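Local coordinates for suppressor protein MPT5 (Saccharomyces cerevisiae, PDB 5BZ1) that binds short sequence elements in the 3'-untranslated regions of target mRNAs through its Pumilio repeats and regulates their expression after transcription, at residues I92-Y97 and V133-D138; N137-N142 and H176-C181; D162-Q167 and F196-K201; T172-K177 and P207-D212. All coordinates share one frame; numbering follows the deposited sequence.

Interaction 1 of 4, residues I92-Y97 and V133-D138. With nucleotides of chain B.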
# COMPACT_ATOMS: atom_id res chain seq x y z
N ILE A 92 -1.08 22.19 7.13
CA ILE A 92 -0.97 21.47 8.39
C ILE A 92 -0.31 20.10 8.21
O ILE A 92 0.56 19.72 9.00
CB ILE A 92 -2.36 21.31 9.03
CG1 ILE A 92 -2.92 22.68 9.43
CG2 ILE A 92 -2.29 20.39 10.23
CD1 ILE A 92 -4.39 22.65 9.82
N SER A 93 -0.70 19.38 7.17
CA SER A 93 -0.22 18.01 6.96
C SER A 93 1.28 17.91 6.65
O SER A 93 1.93 16.94 7.03
CB SER A 93 -1.04 17.34 5.85
OG SER A 93 -2.42 17.35 6.17
N ILE A 94 1.82 18.91 5.95
CA ILE A 94 3.24 18.92 5.62
C ILE A 94 4.09 19.44 6.78
O ILE A 94 5.32 19.39 6.74
CB ILE A 94 3.55 19.80 4.39
CG1 ILE A 94 3.22 21.26 4.68
CG2 ILE A 94 2.79 19.30 3.17
CD1 ILE A 94 3.51 22.19 3.52
N ASN A 95 3.42 19.95 7.82
CA ASN A 95 4.13 20.50 8.97
C ASN A 95 4.48 19.40 9.98
O ASN A 95 3.66 18.52 10.25
CB ASN A 95 3.28 21.57 9.65
CG ASN A 95 4.06 22.39 10.65
OD1 ASN A 95 4.05 22.11 11.85
ND2 ASN A 95 4.75 23.42 10.16
N GLN A 96 5.69 19.46 10.53
CA GLN A 96 6.16 18.42 11.44
C GLN A 96 5.36 18.39 12.73
O GLN A 96 5.24 17.34 13.37
CB GLN A 96 7.66 18.59 11.73
CG GLN A 96 8.01 19.85 12.52
CD GLN A 96 9.49 19.90 12.89
OE1 GLN A 96 10.05 18.93 13.39
NE2 GLN A 96 10.11 21.05 12.65
N TYR A 97 4.81 19.54 13.11
CA TYR A 97 3.97 19.63 14.29
C TYR A 97 2.50 19.51 13.88
O TYR A 97 1.71 18.86 14.57
CB TYR A 97 4.22 20.96 15.02
CG TYR A 97 5.68 21.16 15.38
CD1 TYR A 97 6.32 20.29 16.25
CD2 TYR A 97 6.41 22.21 14.84
CE1 TYR A 97 7.65 20.46 16.57
CE2 TYR A 97 7.74 22.39 15.16
CZ TYR A 97 8.35 21.51 16.03
OH TYR A 97 9.68 21.67 16.35
N VAL A 133 -0.99 14.67 -4.21
CA VAL A 133 0.13 13.79 -4.55
C VAL A 133 1.31 14.08 -3.63
O VAL A 133 1.93 13.17 -3.08
CB VAL A 133 0.55 13.94 -6.02
CG1 VAL A 133 1.85 13.21 -6.29
CG2 VAL A 133 -0.54 13.42 -6.95
N THR A 134 1.60 15.37 -3.46
CA THR A 134 2.65 15.82 -2.55
C THR A 134 2.44 15.29 -1.13
O THR A 134 3.37 14.80 -0.50
CB THR A 134 2.76 17.35 -2.55
OG1 THR A 134 3.29 17.79 -3.80
CG2 THR A 134 3.66 17.83 -1.42
N LEU A 135 1.20 15.37 -0.64
CA LEU A 135 0.86 14.84 0.68
C LEU A 135 1.13 13.34 0.79
O LEU A 135 1.66 12.86 1.79
CB LEU A 135 -0.60 15.14 1.01
CG LEU A 135 -0.93 16.60 1.33
CD1 LEU A 135 -2.37 16.74 1.79
CD2 LEU A 135 0.02 17.13 2.38
N ILE A 136 0.74 12.60 -0.25
CA ILE A 136 0.92 11.15 -0.28
C ILE A 136 2.39 10.77 -0.13
O ILE A 136 2.73 9.80 0.56
CB ILE A 136 0.34 10.55 -1.59
CG1 ILE A 136 -1.19 10.67 -1.59
CG2 ILE A 136 0.74 9.09 -1.75
CD1 ILE A 136 -1.84 10.28 -2.91
N ASN A 137 3.27 11.55 -0.75
CA ASN A 137 4.71 11.28 -0.72
C ASN A 137 5.48 12.02 0.37
O ASN A 137 6.65 11.73 0.61
CB ASN A 137 5.33 11.58 -2.09
CG ASN A 137 4.96 10.55 -3.14
OD1 ASN A 137 4.50 9.46 -2.81
ND2 ASN A 137 5.17 10.88 -4.40
N ASP A 138 4.83 12.98 1.02
CA ASP A 138 5.52 13.82 1.99
C ASP A 138 5.83 13.09 3.30
O ASP A 138 5.01 12.32 3.81
CB ASP A 138 4.72 15.09 2.29
CG ASP A 138 5.45 16.04 3.22
OD1 ASP A 138 6.34 16.78 2.74
OD2 ASP A 138 5.14 16.04 4.43
P U B 9 8.58 11.50 18.80
OP1 U B 9 7.40 11.20 19.65
OP2 U B 9 8.53 11.19 17.35
O5' U B 9 8.92 13.04 18.96
C5' U B 9 9.94 13.67 18.19
C4' U B 9 9.72 15.16 18.16
O4' U B 9 8.49 15.45 17.44
C3' U B 9 9.53 15.81 19.52
O3' U B 9 10.77 16.13 20.13
C2' U B 9 8.67 17.03 19.21
O2' U B 9 9.47 18.12 18.75
C1' U B 9 7.82 16.53 18.04
N1 U B 9 6.47 16.07 18.45
C2 U B 9 5.48 17.03 18.62
O2 U B 9 5.68 18.22 18.48
N3 U B 9 4.25 16.54 18.99
C4 U B 9 3.91 15.22 19.18
O4 U B 9 2.75 14.94 19.51
C5 U B 9 4.98 14.29 18.97
C6 U B 9 6.19 14.73 18.61
O HOH W 1 7.04 18.57 4.51
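Leu135 meets Ser93 and Ile94 with a single methyl, CD2. This carbon lies 3.6 Å from Ser93 CB, and it touches Ile94 CG2 as closely. The side chains of Leu135 and Ile94 cross at about a right angle. Ser93 offers carbon here because its OG is bonded to Val89 O.

Asp138 is the next residue to touch. Its CG is anti to the backbone N (chi1 -176°), which brings OD2 to 3.6 Å from Ile94 CA. OD2 accepts from Asn140 N and Gly141 N at the start of the next helix. OD1 accepts a hydrogen bond from a water at 2.6 Å. The same water donates to Ile94 O at 2.9 Å, bridging the two segments.

Beyond Ile94, Asn95 OD1 caps Tyr97 N at 3.0 Å. Tyr97 CD1 lies 3.1 Å from O2 of U9 of chain B, at the ring edge, while Gln96 CG covers one ring face. With an alanine at Tyr97, U9 would probably lose its neighbour at O2 and Gln96 would be freer to turn.

The contact joins Pumilio repeats 3 and 4. Helix 89-93 lies beside helix 129-137, Leu102 of helix 98-107 and Val144 of helix 141-151 pack on Ser93, and Ile145 on Leu135.

Interaction 2 of 4, residues N137-N142 and H176-C181; sequences NDLNGN and HKHGCC. With nucleotides of chain B.
Asn137 and His176 are brought face to face by their first torsions. In His176, CG is anti to the backbone N (chi1 -170°). In Asn137, CG is anti to the carbonyl carbon (chi1 -73°), which lays the amide over the ring. The contact links Pumilio repeats 4 and 5 on the RNA-binding surface of the PUF domain.

The Asn137 amide stacks on the His176 imidazole, with the planes nearly parallel. Asn137 CB makes a CH-pi contact, 3.6 Å from the ring centroid and almost on its normal. The amide's ND2 is bonded to Thr172 O, and its OD1 sits 3.1 Å from Gly179 CA, where no side chain intervenes. The ring is held from its own segment as well. ND1 of His176 caps the next helix, accepting from His178 N at 3.0 Å and more weakly from Gly179 N.

His178 approaches Asn137 O edge on. Its ND1 gives a weak bond to Asn137 O at 3.3 Å, near the ring plane. One face of this ring lies against U6 of chain B, whose O2 is offset toward the rim.

Asn142 reads that uracil. Its ND2 is fixed by Asp138 O at 2.8 Å and donates also to O2 of U6 of chain B at 2.8 Å. Gln146 touches OD1 with a weak bond. The base completes the pairing: N3 of U6 of chain B donates to Asn142 OD1 at 2.8 Å, nearly straight at 178°.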
# COMPACT_ATOMS: atom_id res chain seq x y z
N ASN A 137 3.27 11.55 -0.75
CA ASN A 137 4.71 11.28 -0.72
C ASN A 137 5.48 12.02 0.37
O ASN A 137 6.65 11.73 0.61
CB ASN A 137 5.33 11.58 -2.09
CG ASN A 137 4.96 10.55 -3.14
OD1 ASN A 137 4.50 9.46 -2.81
ND2 ASN A 137 5.17 10.88 -4.40
N ASP A 138 4.83 12.98 1.02
CA ASP A 138 5.52 13.82 1.99
C ASP A 138 5.83 13.09 3.30
O ASP A 138 5.01 12.32 3.81
CB ASP A 138 4.72 15.09 2.29
CG ASP A 138 5.45 16.04 3.22
OD1 ASP A 138 6.34 16.78 2.74
OD2 ASP A 138 5.14 16.04 4.43
N LEU A 139 7.03 13.34 3.81
CA LEU A 139 7.52 12.77 5.06
C LEU A 139 6.51 12.90 6.21
O LEU A 139 6.33 11.96 6.99
CB LEU A 139 8.84 13.45 5.44
CG LEU A 139 9.46 13.17 6.80
CD1 LEU A 139 9.83 11.70 6.92
CD2 LEU A 139 10.68 14.05 7.03
N ASN A 140 5.85 14.05 6.29
CA ASN A 140 4.87 14.30 7.34
C ASN A 140 3.44 14.03 6.88
O ASN A 140 2.64 13.45 7.61
CB ASN A 140 4.99 15.73 7.85
CG ASN A 140 6.31 15.99 8.54
OD1 ASN A 140 6.70 15.24 9.44
ND2 ASN A 140 7.02 17.03 8.12
N GLY A 141 3.13 14.46 5.66
CA GLY A 141 1.78 14.37 5.13
C GLY A 141 1.25 12.96 4.92
O GLY A 141 0.05 12.73 5.05
N ASN A 142 2.13 12.02 4.60
CA ASN A 142 1.68 10.66 4.29
C ASN A 142 1.02 10.00 5.50
O ASN A 142 0.19 9.10 5.34
CB ASN A 142 2.82 9.80 3.74
CG ASN A 142 3.71 9.21 4.83
OD1 ASN A 142 3.48 8.09 5.29
ND2 ASN A 142 4.72 9.96 5.24
N HIS A 176 7.61 5.89 -5.32
CA HIS A 176 8.11 6.65 -4.19
C HIS A 176 8.13 5.80 -2.92
O HIS A 176 7.21 5.00 -2.68
CB HIS A 176 7.28 7.92 -3.98
CG HIS A 176 7.87 8.88 -3.00
ND1 HIS A 176 7.75 8.72 -1.63
CD2 HIS A 176 8.56 10.02 -3.18
CE1 HIS A 176 8.36 9.71 -1.02
NE2 HIS A 176 8.86 10.53 -1.94
N LYS A 177 9.17 5.98 -2.12
CA LYS A 177 9.38 5.24 -0.87
C LYS A 177 8.16 5.25 0.06
O LYS A 177 7.78 4.21 0.61
CB LYS A 177 10.58 5.86 -0.14
CG LYS A 177 11.06 5.12 1.08
CD LYS A 177 11.78 6.07 2.03
CE LYS A 177 12.53 7.17 1.28
NZ LYS A 177 12.96 8.29 2.16
N HIS A 178 7.56 6.42 0.23
CA HIS A 178 6.40 6.57 1.10
C HIS A 178 5.10 6.30 0.35
O HIS A 178 4.20 5.64 0.87
CB HIS A 178 6.37 7.97 1.72
CG HIS A 178 7.58 8.30 2.54
ND1 HIS A 178 8.06 9.58 2.68
CD2 HIS A 178 8.40 7.51 3.28
CE1 HIS A 178 9.12 9.57 3.46
NE2 HIS A 178 9.35 8.32 3.83
N GLY A 179 4.99 6.83 -0.86
CA GLY A 179 3.80 6.66 -1.67
C GLY A 179 3.40 5.22 -1.91
O GLY A 179 2.21 4.89 -1.91
N CYS A 180 4.39 4.35 -2.10
CA CYS A 180 4.15 2.93 -2.33
C CYS A 180 3.45 2.29 -1.12
O CYS A 180 2.58 1.43 -1.27
CB CYS A 180 5.48 2.22 -2.59
SG CYS A 180 5.36 0.45 -2.88
N CYS A 181 3.86 2.71 0.07
CA CYS A 181 3.27 2.19 1.30
C CYS A 181 1.84 2.69 1.50
O CYS A 181 0.95 1.93 1.87
CB CYS A 181 4.13 2.56 2.51
SG CYS A 181 5.77 1.79 2.51
P U B 6 11.46 3.10 9.34
OP1 U B 6 12.88 2.77 9.03
OP2 U B 6 10.90 2.74 10.67
O5' U B 6 11.24 4.66 9.12
C5' U B 6 11.84 5.35 8.03
C4' U B 6 11.24 6.73 7.84
O4' U B 6 10.14 6.65 6.90
C3' U B 6 10.68 7.38 9.11
O3' U B 6 10.91 8.79 9.06
C2' U B 6 9.18 7.11 8.99
O2' U B 6 8.35 8.01 9.69
C1' U B 6 8.97 7.21 7.48
N1 U B 6 7.79 6.49 6.98
C2 U B 6 6.72 7.26 6.56
O2 U B 6 6.74 8.48 6.60
N3 U B 6 5.62 6.56 6.10
C4 U B 6 5.50 5.18 6.02
O4 U B 6 4.46 4.69 5.59
C5 U B 6 6.66 4.46 6.47
C6 U B 6 7.74 5.11 6.93
P U B 5 13.71 -0.17 4.38
OP1 U B 5 14.77 0.70 4.92
OP2 U B 5 13.71 -1.62 4.70
O5' U B 5 12.31 0.42 4.85
C5' U B 5 12.09 1.83 4.92
C4' U B 5 10.98 2.18 5.88
O4' U B 5 9.70 1.76 5.32
C3' U B 5 11.08 1.53 7.26
O3' U B 5 10.53 2.42 8.23
C2' U B 5 10.16 0.32 7.12
O2' U B 5 9.67 -0.21 8.33
C1' U B 5 9.05 0.92 6.26
N1 U B 5 8.23 -0.08 5.54
C2 U B 5 6.86 0.09 5.58
O2 U B 5 6.32 1.02 6.17
N3 U B 5 6.12 -0.86 4.91
C4 U B 5 6.63 -1.95 4.22
O4 U B 5 5.85 -2.73 3.66
C5 U B 5 8.06 -2.05 4.23
C6 U B 5 8.80 -1.14 4.88

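Interaction 3 of 4, residues D162-Q167 and F196-K201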
# COMPACT_ATOMS: atom_id res chain seq x y z
N ASP A 162 -8.91 10.36 -6.98
CA ASP A 162 -8.80 11.35 -8.06
C ASP A 162 -7.35 11.75 -8.34
O ASP A 162 -6.94 11.86 -9.49
CB ASP A 162 -9.62 12.60 -7.73
CG ASP A 162 -11.12 12.36 -7.81
OD1 ASP A 162 -11.53 11.28 -8.28
OD2 ASP A 162 -11.88 13.27 -7.42
N ALA A 163 -6.59 11.96 -7.27
CA ALA A 163 -5.18 12.35 -7.40
C ALA A 163 -4.34 11.24 -8.04
O ALA A 163 -3.48 11.51 -8.87
CB ALA A 163 -4.62 12.71 -6.05
N ILE A 164 -4.61 10.01 -7.63
CA ILE A 164 -3.85 8.85 -8.10
C ILE A 164 -4.04 8.58 -9.59
O ILE A 164 -3.07 8.34 -10.31
CB ILE A 164 -4.22 7.59 -7.30
CG1 ILE A 164 -3.74 7.72 -5.86
CG2 ILE A 164 -3.63 6.34 -7.93
CD1 ILE A 164 -4.22 6.62 -4.96
N VAL A 165 -5.29 8.62 -10.05
CA VAL A 165 -5.60 8.25 -11.43
C VAL A 165 -5.39 9.39 -12.43
O VAL A 165 -5.51 9.18 -13.64
CB VAL A 165 -7.04 7.71 -11.58
CG1 VAL A 165 -7.29 6.59 -10.59
CG2 VAL A 165 -8.06 8.83 -11.39
N GLU A 166 -5.08 10.58 -11.93
CA GLU A 166 -4.85 11.73 -12.81
C GLU A 166 -3.56 11.56 -13.61
O GLU A 166 -2.47 11.46 -13.03
CB GLU A 166 -4.80 13.02 -11.99
CG GLU A 166 -4.58 14.28 -12.82
CD GLU A 166 -5.82 14.71 -13.59
OE1 GLU A 166 -6.91 14.15 -13.34
OE2 GLU A 166 -5.71 15.61 -14.45
N GLN A 167 -3.70 11.50 -14.93
CA GLN A 167 -2.56 11.39 -15.85
C GLN A 167 -1.60 10.25 -15.49
O GLN A 167 -1.98 9.08 -15.53
CB GLN A 167 -1.82 12.73 -15.95
CG GLN A 167 -2.58 13.78 -16.77
CD GLN A 167 -2.17 15.20 -16.45
OE1 GLN A 167 -1.00 15.57 -16.59
NE2 GLN A 167 -3.13 16.01 -16.01
N PHE A 196 -10.36 -1.08 -9.11
CA PHE A 196 -10.41 -1.16 -10.57
C PHE A 196 -9.84 0.08 -11.24
O PHE A 196 -9.00 -0.02 -12.13
CB PHE A 196 -11.85 -1.37 -11.04
CG PHE A 196 -12.35 -2.77 -10.89
CD1 PHE A 196 -11.48 -3.81 -10.59
CD2 PHE A 196 -13.70 -3.06 -11.07
CE1 PHE A 196 -11.95 -5.10 -10.45
CE2 PHE A 196 -14.17 -4.35 -10.93
CZ PHE A 196 -13.29 -5.38 -10.62
N LYS A 197 -10.32 1.25 -10.81
CA LYS A 197 -9.87 2.52 -11.39
C LYS A 197 -8.36 2.71 -11.26
O LYS A 197 -7.71 3.20 -12.18
CB LYS A 197 -10.62 3.70 -10.74
CG LYS A 197 -12.04 3.89 -11.27
CD LYS A 197 -12.90 4.70 -10.31
CE LYS A 197 -12.34 6.09 -10.07
NZ LYS A 197 -12.37 6.93 -11.29
N ILE A 198 -7.82 2.29 -10.12
CA ILE A 198 -6.38 2.39 -9.87
C ILE A 198 -5.61 1.36 -10.69
O ILE A 198 -4.54 1.65 -11.23
CB ILE A 198 -6.07 2.23 -8.37
CG1 ILE A 198 -6.78 3.32 -7.57
CG2 ILE A 198 -4.57 2.27 -8.11
CD1 ILE A 198 -6.56 3.23 -6.06
N SER A 199 -6.17 0.15 -10.80
CA SER A 199 -5.54 -0.92 -11.56
C SER A 199 -5.43 -0.61 -13.05
O SER A 199 -4.44 -0.97 -13.69
CB SER A 199 -6.31 -2.22 -11.36
OG SER A 199 -5.93 -3.19 -12.32
N VAL A 200 -6.45 0.05 -13.59
CA VAL A 200 -6.42 0.50 -14.98
C VAL A 200 -5.18 1.37 -15.22
O VAL A 200 -4.46 1.18 -16.20
CB VAL A 200 -7.69 1.29 -15.36
CG1 VAL A 200 -7.50 2.03 -16.67
CG2 VAL A 200 -8.89 0.35 -15.45
N LYS A 201 -4.93 2.29 -14.30
CA LYS A 201 -3.77 3.17 -14.41
C LYS A 201 -2.45 2.41 -14.18
O LYS A 201 -1.45 2.67 -14.86
CB LYS A 201 -3.91 4.34 -13.43
CG LYS A 201 -3.76 5.70 -14.08
CD LYS A 201 -4.79 5.93 -15.19
CE LYS A 201 -4.47 7.18 -16.00
NZ LYS A 201 -5.50 7.46 -17.03
O HOH W 2 -11.55 9.48 -9.91
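Ile164 and Ile198 make the apolar part of the contact with their CG2 methyls, 4.2 Å apart. The two side chains cross at a slant. Val165 adds its CG1 methyl, which rests on the backbone of the other helix at 3.8 Å from Lys197 O. The same methyl is 4.5 Å from Ile198 CG1, a looser touch. Leu186 of helix 179-189 packs on both isoleucines.

The setting is the stacked helices of the Pumilio superhelix. Helix 158-165 lies against helix 192-204. The nearest atom of the contact is about 14 Å from the bound RNA. Residues 162-167 run from repeat 4 into repeat 5, and residues 196-201 from repeat 5 into repeat 6.

The polar part is made by Lys201 against backbone carbonyls. Its chain is bent at the second torsion (chi2 59°), and this lays CE alongside the end of helix 158-165. CE lies 3.2 Å from Gln167 O and 3.3 Å from Val165 O. The carbon next to the ammonium group is probably polarised, which would suit these oxygens. NZ itself goes to Gln204 OE1 in a weak bond.

Charged groups approach at the edge of the contact. Asp162 OD1 and Lys197 NZ are 5.4 Å apart and form no direct pair. A water accepts from Lys197 NZ at 3.0 Å, but its approach to Asp162 is too short to be trusted as a bridge.

Interaction 4 of 4, residues T172-K177 and P207-D212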
# COMPACT_ATOMS: atom_id res chain seq x y z
N THR A 172 4.36 8.54 -10.11
CA THR A 172 4.87 9.43 -9.07
C THR A 172 4.69 8.84 -7.67
O THR A 172 5.56 8.96 -6.81
CB THR A 172 4.18 10.81 -9.13
OG1 THR A 172 4.20 11.30 -10.47
CG2 THR A 172 4.88 11.81 -8.20
N ILE A 173 3.55 8.18 -7.47
CA ILE A 173 3.21 7.57 -6.19
C ILE A 173 3.83 6.18 -5.97
O ILE A 173 4.45 5.93 -4.94
CB ILE A 173 1.68 7.52 -6.02
CG1 ILE A 173 1.13 8.93 -5.80
CG2 ILE A 173 1.29 6.61 -4.86
CD1 ILE A 173 -0.35 9.08 -6.11
N SER A 174 3.66 5.28 -6.94
CA SER A 174 4.09 3.89 -6.79
C SER A 174 5.61 3.73 -6.71
O SER A 174 6.11 2.77 -6.13
CB SER A 174 3.55 3.03 -7.92
OG SER A 174 2.13 3.04 -7.96
N THR A 175 6.34 4.67 -7.32
CA THR A 175 7.80 4.59 -7.36
C THR A 175 8.43 5.43 -6.26
O THR A 175 9.65 5.66 -6.27
CB THR A 175 8.35 5.05 -8.72
OG1 THR A 175 8.11 6.45 -8.91
CG2 THR A 175 7.70 4.26 -9.86
N HIS A 176 7.61 5.89 -5.32
CA HIS A 176 8.11 6.65 -4.19
C HIS A 176 8.13 5.80 -2.92
O HIS A 176 7.21 5.00 -2.68
CB HIS A 176 7.28 7.92 -3.98
CG HIS A 176 7.87 8.88 -3.00
ND1 HIS A 176 7.75 8.72 -1.63
CD2 HIS A 176 8.56 10.02 -3.18
CE1 HIS A 176 8.36 9.71 -1.02
NE2 HIS A 176 8.86 10.53 -1.94
N LYS A 177 9.17 5.98 -2.12
CA LYS A 177 9.38 5.24 -0.87
C LYS A 177 8.16 5.25 0.06
O LYS A 177 7.78 4.21 0.61
CB LYS A 177 10.58 5.86 -0.14
CG LYS A 177 11.06 5.12 1.08
CD LYS A 177 11.78 6.07 2.03
CE LYS A 177 12.53 7.17 1.28
NZ LYS A 177 12.96 8.29 2.16
N PRO A 207 5.19 -0.64 -17.64
CA PRO A 207 6.65 -0.66 -17.87
C PRO A 207 7.43 0.23 -16.90
O PRO A 207 8.60 -0.06 -16.65
CB PRO A 207 6.78 -0.12 -19.30
CG PRO A 207 5.48 -0.44 -19.95
CD PRO A 207 4.46 -0.24 -18.86
N GLY A 208 6.81 1.28 -16.38
CA GLY A 208 7.50 2.17 -15.45
C GLY A 208 7.37 1.72 -14.00
O GLY A 208 7.89 2.37 -13.09
N LEU A 209 6.69 0.59 -13.80
CA LEU A 209 6.41 0.10 -12.45
C LEU A 209 7.05 -1.26 -12.18
O LEU A 209 7.55 -1.51 -11.08
CB LEU A 209 4.90 -0.01 -12.24
CG LEU A 209 4.07 1.28 -12.30
CD1 LEU A 209 2.60 0.98 -12.05
CD2 LEU A 209 4.59 2.27 -11.28
N ILE A 210 7.03 -2.13 -13.18
CA ILE A 210 7.34 -3.54 -12.96
C ILE A 210 8.77 -3.83 -12.48
O ILE A 210 8.99 -4.75 -11.69
CB ILE A 210 6.99 -4.41 -14.19
CG1 ILE A 210 7.14 -5.89 -13.85
CG2 ILE A 210 7.86 -4.03 -15.39
CD1 ILE A 210 6.25 -6.78 -14.61
N ASN A 211 9.74 -3.05 -12.95
CA ASN A 211 11.11 -3.19 -12.46
C ASN A 211 11.56 -2.00 -11.63
O ASN A 211 12.76 -1.75 -11.47
CB ASN A 211 12.10 -3.45 -13.60
CG ASN A 211 13.46 -3.93 -13.10
OD1 ASN A 211 13.54 -4.82 -12.25
ND2 ASN A 211 14.52 -3.30 -13.58
N ASP A 212 10.61 -1.24 -11.09
CA ASP A 212 10.98 -0.16 -10.19
C ASP A 212 11.23 -0.72 -8.78
O ASP A 212 10.61 -1.72 -8.40
CB ASP A 212 9.92 0.93 -10.15
CG ASP A 212 10.24 2.03 -9.16
OD1 ASP A 212 11.05 2.93 -9.49
OD2 ASP A 212 9.71 1.98 -8.03
O HOH W 3 11.90 4.57 -7.72
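This contact joins the end of helix 169-174 to the loop before helix 215-223, in neighbouring Pumilio repeats 5 and 6. Thr175, just after the first helix, meets Asp212, which precedes the turn into the second and whose side chain caps backbone N atoms there. Asp212 also ends a type I beta turn that begins at Leu209.

CA, CB and the CG2 methyl of Thr175 all meet the carboxylate. OG1 stands between the backbone N and the carbonyl carbon (chi1 67°) and is bonded to Ile171 O. This leaves CG2 facing the carboxylate, 3.5 Å from Asp212 CG. The same methyl is 3.7 Å from Gly208 O. The two side chains cross at about a right angle. Thr175 CA lies 3.3 Å from Asp212 OD2. That oxygen is already engaged, since it accepts from Phe214 N and Gly215 N.

A water lies between the segments, 2.9 Å from Thr175 O and 2.6 Å from Asp212 OD1. It can donate to both, but it cannot serve every acceptor near it, so the bridge is not certain. With an alanine in place of Asp212, Phe214 N and Gly215 N would probably be left without their acceptor, and a gap would open beside the Thr175 methyl.

The other end of the contact is apolar. Ser174 turns its OG to Ile170 O and presents CB. Leu209, on the loop, reaches the helix end: its CD2 touches Ser174 CB at 3.6 Å.

Interactions 1 and 4 show one arrangement two repeats apart: a leucine CD2 on a serine CB, and a capping aspartate beside the residue after that serine, with a water close by. Interaction 2 lies between them. It shares Asn137 and Asp138 with interaction 1 and His176 and Lys177 with interaction 4. Its chemistry is the most polar, with stacked amide and ring and direct reading of RNA. Interaction 3 is set away from the RNA and joins helices 158-165 and 192-204, on repeats 4 to 6, by methyls and a lysine chain. All four are partly buried. Interactions 1, 3 and 4 bury aliphatic side chains beside more exposed polar ones, whereas interaction 2 buries polar groups.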